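Local coordinates for kallistatin (Homo sapiens, PDB 6F4V), which inhibits tissue kallikrein, a serine protease, by forming a stable equimolar complex with it and being cleaved at its own reactive site, at residues 145-150 and 319-324; 166-171 and 328-333. One frame throughout, in Å; residues are numbered along the deposited sequence.

Contact 1: residues 145-150 and 319-324; sequences RGKIVD and KATLDV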
ATOM      1  N   ARG A 145      13.992  -2.694  -6.096  1.00 31.19           N
ATOM      2  CA  ARG A 145      15.345  -2.889  -5.516  1.00 32.95           C
ATOM      3  C   ARG A 145      15.477  -4.192  -4.756  1.00 32.17           C
ATOM      4  O   ARG A 145      15.998  -4.230  -3.634  1.00 31.88           O
ATOM      5  CB  ARG A 145      15.734  -1.710  -4.644  1.00 35.41           C
ATOM      6  CG  ARG A 145      15.657  -0.388  -5.383  1.00 38.00           C
ATOM      7  CD  ARG A 145      16.602   0.654  -4.784  1.00 42.45           C
ATOM      8  NE  ARG A 145      16.422   1.947  -5.462  1.00 45.53           N
ATOM      9  CZ  ARG A 145      17.040   2.330  -6.583  1.00 48.75           C
ATOM     10  NH1 ARG A 145      17.924   1.536  -7.210  1.00 50.75           N
ATOM     11  NH2 ARG A 145      16.774   3.530  -7.091  1.00 48.73           N
ATOM     12  N   GLY A 146      14.928  -5.247  -5.356  1.00 31.46           N
ATOM     13  CA  GLY A 146      15.019  -6.582  -4.818  1.00 31.92           C
ATOM     14  C   GLY A 146      14.002  -7.000  -3.785  1.00 31.60           C
ATOM     15  O   GLY A 146      14.001  -8.156  -3.368  1.00 30.89           O
ATOM     16  N   LYS A 147      13.127  -6.079  -3.362  1.00 31.25           N
ATOM     17  CA  LYS A 147      12.218  -6.343  -2.262  1.00 29.84           C
ATOM     18  C   LYS A 147      10.999  -7.194  -2.602  1.00 28.87           C
ATOM     19  O   LYS A 147      10.573  -8.003  -1.791  1.00 27.83           O
ATOM     20  CB  LYS A 147      11.744  -5.022  -1.644  1.00 30.55           C
ATOM     21  CG  LYS A 147      12.864  -4.157  -1.069  1.00 31.77           C
ATOM     22  CD  LYS A 147      13.837  -4.907  -0.168  1.00 33.60           C
ATOM     23  CE  LYS A 147      13.133  -5.513   1.013  1.00 34.59           C
ATOM     24  NZ  LYS A 147      14.070  -6.147   1.971  1.00 35.25           N
ATOM     25  N   ILE A 148      10.404  -6.979  -3.764  1.00 28.37           N
ATOM     26  CA  ILE A 148       9.233  -7.767  -4.174  1.00 28.25           C
ATOM     27  C   ILE A 148       9.637  -8.837  -5.182  1.00 29.44           C
ATOM     28  O   ILE A 148       9.846  -8.554  -6.359  1.00 30.62           O
ATOM     29  CB  ILE A 148       8.089  -6.903  -4.735  1.00 26.43           C
ATOM     30  CG1 ILE A 148       7.745  -5.766  -3.769  1.00 25.95           C
ATOM     31  CG2 ILE A 148       6.897  -7.809  -5.029  1.00 26.49           C
ATOM     32  CD1 ILE A 148       7.368  -6.181  -2.360  1.00 26.00           C
ATOM     33  N   VAL A 149       9.704 -10.061  -4.675  1.00 32.55           N
ATOM     34  CA  VAL A 149      10.132 -11.264  -5.392  1.00 35.96           C
ATOM     35  C   VAL A 149       8.889 -12.160  -5.608  1.00 35.25           C
ATOM     36  O   VAL A 149       8.035 -12.297  -4.718  1.00 37.45           O
ATOM     37  CB  VAL A 149      11.196 -12.029  -4.536  1.00 38.15           C
ATOM     38  CG1 VAL A 149      11.868 -13.156  -5.326  1.00 40.83           C
ATOM     39  CG2 VAL A 149      12.296 -11.069  -4.063  1.00 38.61           C
ATOM     40  N   ASP A 150       8.804 -12.756  -6.782  1.00 36.11           N
ATOM     41  CA  ASP A 150       7.760 -13.705  -7.138  1.00 36.89           C
ATOM     42  C   ASP A 150       6.344 -13.119  -6.979  1.00 34.67           C
ATOM     43  O   ASP A 150       5.446 -13.743  -6.408  1.00 35.12           O
ATOM     44  CB  ASP A 150       7.952 -15.041  -6.381  1.00 39.26           C
ATOM     45  CG  ASP A 150       9.345 -15.690  -6.647  1.00 43.36           C
ATOM     46  OD1 ASP A 150       9.932 -15.520  -7.758  1.00 44.31           O
ATOM     47  OD2 ASP A 150       9.857 -16.374  -5.723  1.00 46.04           O
ATOM     48  N   LYS A 319       1.850  -7.963  -3.131  1.00 23.72           N
ATOM     49  CA  LYS A 319       2.849  -8.213  -2.115  1.00 24.32           C
ATOM     50  C   LYS A 319       3.488  -6.925  -1.695  1.00 23.88           C
ATOM     51  O   LYS A 319       3.620  -5.988  -2.497  1.00 22.87           O
ATOM     52  CB  LYS A 319       3.935  -9.152  -2.621  1.00 27.34           C
ATOM     53  CG  LYS A 319       3.409 -10.519  -3.031  1.00 29.77           C
ATOM     54  CD  LYS A 319       4.529 -11.408  -3.573  1.00 33.24           C
ATOM     55  CE  LYS A 319       5.137 -12.290  -2.503  1.00 36.72           C
ATOM     56  NZ  LYS A 319       6.001 -13.364  -3.097  1.00 39.06           N
ATOM     57  N   ALA A 320       3.891  -6.885  -0.444  1.00 22.98           N
ATOM     58  CA  ALA A 320       4.490  -5.693   0.115  1.00 22.83           C
ATOM     59  C   ALA A 320       5.478  -6.030   1.231  1.00 23.47           C
ATOM     60  O   ALA A 320       5.298  -7.031   1.941  1.00 24.35           O
ATOM     61  CB  ALA A 320       3.428  -4.760   0.632  1.00 21.76           C
ATOM     62  N   THR A 321       6.465  -5.155   1.420  1.00 23.32           N
ATOM     63  CA  THR A 321       7.478  -5.337   2.481  1.00 24.57           C
ATOM     64  C   THR A 321       7.790  -4.031   3.173  1.00 23.56           C
ATOM     65  O   THR A 321       7.822  -2.979   2.535  1.00 24.11           O
ATOM     66  CB  THR A 321       8.850  -5.896   1.936  1.00 27.17           C
ATOM     67  OG1 THR A 321       9.408  -4.947   1.004  1.00 29.80           O
ATOM     68  CG2 THR A 321       8.665  -7.160   1.212  1.00 28.28           C
ATOM     69  N   LEU A 322       8.056  -4.114   4.465  1.00 23.77           N
ATOM     70  CA  LEU A 322       8.430  -2.979   5.327  1.00 24.29           C
ATOM     71  C   LEU A 322       9.723  -3.317   6.051  1.00 24.76           C
ATOM     72  O   LEU A 322       9.811  -4.396   6.651  1.00 24.14           O
ATOM     73  CB  LEU A 322       7.357  -2.765   6.405  1.00 24.57           C
ATOM     74  CG  LEU A 322       7.581  -1.619   7.420  1.00 23.84           C
ATOM     75  CD1 LEU A 322       7.736  -0.294   6.702  1.00 23.48           C
ATOM     76  CD2 LEU A 322       6.448  -1.549   8.426  1.00 24.10           C
ATOM     77  N   ASP A 323      10.665  -2.376   6.023  1.00 25.48           N
ATOM     78  CA  ASP A 323      11.962  -2.491   6.702  0.54 25.76           C
ATOM     79  C   ASP A 323      12.230  -1.183   7.442  1.00 25.28           C
ATOM     80  O   ASP A 323      12.404  -0.127   6.815  1.00 24.71           O
ATOM     81  CB  ASP A 323      13.079  -2.778   5.671  0.54 26.88           C
ATOM     82  CG  ASP A 323      14.409  -3.121   6.313  0.54 28.42           C
ATOM     83  OD1 ASP A 323      14.640  -2.773   7.481  0.54 29.54           O
ATOM     84  OD2 ASP A 323      15.263  -3.720   5.635  0.54 30.61           O
ATOM     85  N   VAL A 324      12.275  -1.265   8.766  1.00 24.02           N
ATOM     86  CA  VAL A 324      12.495  -0.135   9.638  1.00 24.53           C
ATOM     87  C   VAL A 324      13.822  -0.339  10.359  1.00 25.30           C
ATOM     88  O   VAL A 324      14.060  -1.384  10.989  1.00 25.92           O
ATOM     89  CB  VAL A 324      11.321   0.003  10.646  1.00 24.59           C
ATOM     90  CG1 VAL A 324      11.659   0.951  11.787  1.00 24.84           C
ATOM     91  CG2 VAL A 324      10.045   0.450   9.889  1.00 24.12           C
TER
HETATM   92  O   HOH W   1      15.755  -4.114   2.874  1.00 54.13           O
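Lys319 reaches out of its strand toward the loop that follows helix 129-143 and grips it by two carbonyl oxygens. Its NZ donates to Val149 O at 2.8 Å, arriving nearly along the C=O axis, and makes a weak second bond to Asp150 O at 3.4 Å. The length of a lysine lets it reach from the strand to the loop; the bend at chi3 (94°) turns its end toward the two oxygens, while its CB lies 4.0 Å from Ile148 CG2 as the two side chains run alongside in opposite senses. Ala320 directs its methyl to the other face of the sheet, where a small residue suits the packing against Phe30 and Ala333. Ile148 CD1 rests 3.8 Å from Ala320 CA, on the backbone side left clear because that methyl points the other way. The same isoleucine methyl also meets Thr321 CG2 at 3.9 Å, and Val140 of helix 129-143 also packs on Ile148. Its chi1 of -52° and chi2 of -57° together bring CD1 down onto the strand. At Thr321 the methyl lies by the isoleucine and OG1 packs 3.5 Å from Lys147 CB, so a residue with one methyl and one hydroxyl suits the place. Leu322 then turns away, into the core. Asp323 points back to the loop side, and in one of its two conformers a water accepts from Lys147 NZ and donates to Asp323 OD2, both at 2.8 Å; the bridge is tentative because it depends on that conformer. The amine and carboxylate themselves stand beyond salt-bridge range. Such packing of the helix-to-strand connection across the large central sheet belongs to the serpin fold. Its chemistry implies a small apolar centre closed at one end by a lysine satisfying loop carbonyls and at the other by a water that, in one conformer of Asp323, links it to Lys147.

Contact 2: residues 166-171 and 328-333; sequences YIYFKA and GTEAAA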
ATOM      1  N   TYR A 166       4.026  -0.962  -9.353  1.00 25.54           N
ATOM      2  CA  TYR A 166       4.908  -1.109  -8.189  1.00 26.13           C
ATOM      3  C   TYR A 166       5.102   0.261  -7.556  1.00 24.73           C
ATOM      4  O   TYR A 166       4.916   1.314  -8.213  1.00 24.68           O
ATOM      5  CB  TYR A 166       6.261  -1.731  -8.599  1.00 28.21           C
ATOM      6  CG  TYR A 166       7.013  -0.789  -9.495  1.00 32.02           C
ATOM      7  CD1 TYR A 166       7.832   0.221  -8.954  1.00 33.64           C
ATOM      8  CD2 TYR A 166       6.862  -0.854 -10.882  1.00 33.32           C
ATOM      9  CE1 TYR A 166       8.487   1.130  -9.780  1.00 35.47           C
ATOM     10  CE2 TYR A 166       7.519   0.033 -11.703  1.00 35.23           C
ATOM     11  CZ  TYR A 166       8.337   1.011 -11.158  1.00 36.31           C
ATOM     12  OH  TYR A 166       8.965   1.911 -11.996  1.00 38.66           O
ATOM     13  N   ILE A 167       5.491   0.228  -6.290  1.00 24.35           N
ATOM     14  CA  ILE A 167       5.880   1.389  -5.543  1.00 23.09           C
ATOM     15  C   ILE A 167       7.111   0.989  -4.751  1.00 23.25           C
ATOM     16  O   ILE A 167       7.186  -0.100  -4.198  1.00 22.13           O
ATOM     17  CB  ILE A 167       4.736   1.922  -4.636  1.00 23.02           C
ATOM     18  CG1 ILE A 167       5.204   3.118  -3.794  1.00 23.37           C
ATOM     19  CG2 ILE A 167       4.158   0.825  -3.741  1.00 22.71           C
ATOM     20  CD1 ILE A 167       4.085   3.896  -3.115  1.00 23.04           C
ATOM     21  N   TYR A 168       8.078   1.894  -4.749  1.00 23.27           N
ATOM     22  CA  TYR A 168       9.294   1.766  -3.987  1.00 23.92           C
ATOM     23  C   TYR A 168       9.484   3.061  -3.206  1.00 23.46           C
ATOM     24  O   TYR A 168       9.394   4.150  -3.785  1.00 24.60           O
ATOM     25  CB  TYR A 168      10.495   1.502  -4.878  1.00 24.55           C
ATOM     26  CG  TYR A 168      11.732   1.314  -4.026  1.00 25.21           C
ATOM     27  CD1 TYR A 168      11.959   0.123  -3.355  1.00 26.04           C
ATOM     28  CD2 TYR A 168      12.631   2.359  -3.821  1.00 27.00           C
ATOM     29  CE1 TYR A 168      13.069  -0.042  -2.528  1.00 26.42           C
ATOM     30  CE2 TYR A 168      13.750   2.206  -2.989  1.00 26.98           C
ATOM     31  CZ  TYR A 168      13.969   1.004  -2.357  1.00 27.33           C
ATOM     32  OH  TYR A 168      15.061   0.810  -1.521  1.00 27.75           O
ATOM     33  N   PHE A 169       9.741   2.927  -1.909  1.00 22.91           N
ATOM     34  CA  PHE A 169       9.823   4.029  -0.975  1.00 22.84           C
ATOM     35  C   PHE A 169      11.016   3.819  -0.073  1.00 23.83           C
ATOM     36  O   PHE A 169      11.099   2.820   0.635  1.00 22.65           O
ATOM     37  CB  PHE A 169       8.543   4.046  -0.123  1.00 22.66           C
ATOM     38  CG  PHE A 169       8.530   5.074   0.968  1.00 22.48           C
ATOM     39  CD1 PHE A 169       8.136   6.361   0.702  1.00 23.21           C
ATOM     40  CD2 PHE A 169       8.859   4.744   2.262  1.00 22.60           C
ATOM     41  CE1 PHE A 169       8.081   7.322   1.702  1.00 23.31           C
ATOM     42  CE2 PHE A 169       8.792   5.700   3.289  1.00 23.48           C
ATOM     43  CZ  PHE A 169       8.399   6.988   2.995  1.00 22.63           C
ATOM     44  N   LYS A 170      11.929   4.785  -0.054  1.00 24.13           N
ATOM     45  CA  LYS A 170      13.058   4.719   0.874  1.00 24.53           C
ATOM     46  C   LYS A 170      13.300   6.127   1.364  1.00 23.66           C
ATOM     47  O   LYS A 170      13.492   7.061   0.559  1.00 24.25           O
ATOM     48  CB  LYS A 170      14.314   4.129   0.188  1.00 26.14           C
ATOM     49  CG  LYS A 170      15.479   3.947   1.179  1.00 27.78           C
ATOM     50  CD  LYS A 170      16.605   3.038   0.655  1.00 29.63           C
ATOM     51  CE  LYS A 170      17.305   3.524  -0.583  1.00 30.63           C
ATOM     52  NZ  LYS A 170      18.285   2.474  -1.075  1.00 31.26           N
ATOM     53  N   ALA A 171      13.256   6.286   2.672  1.00 23.50           N
ATOM     54  CA  ALA A 171      13.237   7.607   3.267  1.00 24.57           C
ATOM     55  C   ALA A 171      13.975   7.625   4.574  1.00 24.20           C
ATOM     56  O   ALA A 171      13.773   6.787   5.431  1.00 23.02           O
ATOM     57  CB  ALA A 171      11.789   8.048   3.502  1.00 24.54           C
ATOM     58  N   GLY A 328      16.167   5.003   8.727  1.00 24.14           N
ATOM     59  CA  GLY A 328      14.886   5.304   8.109  1.00 23.36           C
ATOM     60  C   GLY A 328      14.028   4.095   7.848  1.00 23.34           C
ATOM     61  O   GLY A 328      14.124   3.055   8.513  1.00 24.29           O
ATOM     62  N   THR A 329      13.180   4.227   6.840  1.00 23.89           N
ATOM     63  CA  THR A 329      12.250   3.176   6.423  1.00 23.60           C
ATOM     64  C   THR A 329      12.408   2.885   4.951  1.00 23.67           C
ATOM     65  O   THR A 329      12.544   3.805   4.159  1.00 23.71           O
ATOM     66  CB  THR A 329      10.782   3.663   6.666  1.00 23.06           C
ATOM     67  OG1 THR A 329      10.590   3.879   8.062  1.00 23.83           O
ATOM     68  CG2 THR A 329       9.744   2.675   6.166  1.00 23.51           C
ATOM     69  N   GLU A 330      12.349   1.600   4.599  1.00 23.55           N
ATOM     70  CA  GLU A 330      12.218   1.154   3.240  1.00 23.94           C
ATOM     71  C   GLU A 330      10.920   0.354   3.133  1.00 23.35           C
ATOM     72  O   GLU A 330      10.655  -0.531   3.947  1.00 24.35           O
ATOM     73  CB  GLU A 330      13.385   0.276   2.813  1.00 25.69           C
ATOM     74  CG  GLU A 330      13.345  -0.151   1.349  1.00 26.15           C
ATOM     75  CD  GLU A 330      14.394  -1.216   1.044  1.00 29.54           C
ATOM     76  OE1 GLU A 330      14.534  -2.138   1.860  1.00 33.26           O
ATOM     77  OE2 GLU A 330      15.044  -1.134   0.002  1.00 29.71           O
ATOM     78  N   ALA A 331      10.115   0.711   2.154  1.00 22.76           N
ATOM     79  CA  ALA A 331       8.840  -0.001   1.902  1.00 22.68           C
ATOM     80  C   ALA A 331       8.642  -0.185   0.409  1.00 22.63           C
ATOM     81  O   ALA A 331       8.948   0.700  -0.384  1.00 23.25           O
ATOM     82  CB  ALA A 331       7.675   0.738   2.564  1.00 22.57           C
ATOM     83  N   ALA A 332       8.177  -1.371   0.012  1.00 22.60           N
ATOM     84  CA  ALA A 332       7.935  -1.662  -1.350  1.00 23.13           C
ATOM     85  C   ALA A 332       6.663  -2.479  -1.496  1.00 22.72           C
ATOM     86  O   ALA A 332       6.229  -3.155  -0.568  1.00 22.19           O
ATOM     87  CB  ALA A 332       9.123  -2.392  -1.970  1.00 24.04           C
ATOM     88  N   ALA A 333       6.067  -2.384  -2.675  1.00 22.19           N
ATOM     89  CA  ALA A 333       4.885  -3.175  -2.986  1.00 21.50           C
ATOM     90  C   ALA A 333       4.669  -3.255  -4.470  1.00 21.31           C
ATOM     91  O   ALA A 333       5.175  -2.443  -5.249  1.00 21.34           O
ATOM     92  CB  ALA A 333       3.648  -2.613  -2.297  1.00 21.14           C
TER
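This is an antiparallel pairing of two strands in the middle of the large serpin sheet, the two segments running at 178° to each other with 4.7 Å between their axes. Strand 328-340 lies between strands 159-172 and 312-324, as expected of a reactive-centre loop inserted after cleavage. Ile167, Phe169 and Ala171 form hydrogen-bonded pairs with Ala333, Ala331 and Thr329, each exchanging two backbone bonds; Ala331 N to Phe169 O, at 2.8 Å, is close to straight. Small residues suit the inserted strand: Ala333 CB sits 3.8 Å from Ile167 CG2, and Ala331 CB lies 4.2 Å from Phe169 CD2. Gly328 CA comes to 3.3 Å from Ala171 O, where a CB would have no room. On the face bearing Tyr168, Ala332 and Glu330, the tyrosine CG is anti to its backbone N (chi1 -177°), which brings CD1 to 4.0 Å from Ala332 CB and carries the hydroxyl to the glutamate. Tyr168 OH donates to Glu330 OE2 at 2.5 Å, a very short bond made in the plane of the ring, with the carboxylate turned 80° to it. A phenylalanine in place of Tyr168 would probably keep the packing on Ala332 but leave Glu330 OE2 without this donor. The hydroxyl of Thr329 is hydrogen-bonded to Tyr224 OH. The chemistry thus implies that the backbone bonds carry the pairing, small side chains let the inserted strand lie close, and the short bond from Tyr168 to Glu330 adds a specific polar link.

Overall arrangement
Contact 2 is a strand pair within the large sheet, and contact 1 is a loop packed on the face of that sheet; their centres are about 8 Å apart. Strand 312-324 carries one half of contact 1, and strand 328-340, which follows it in the chain, is its neighbour: Thr321 N meets Ala332 O at 2.8 Å, and Asp323 N meets Glu330 O at 2.8 Å, both probable hydrogen bonds. Lys147 of contact 1 also touches Glu330 and Ala332, so the loop 145-150 reaches over the inserted strand. At the Ala171 end of contact 2, the sodium ion bound by Tyr224 and Gly226 is about 8 Å from the Ala171 side chain.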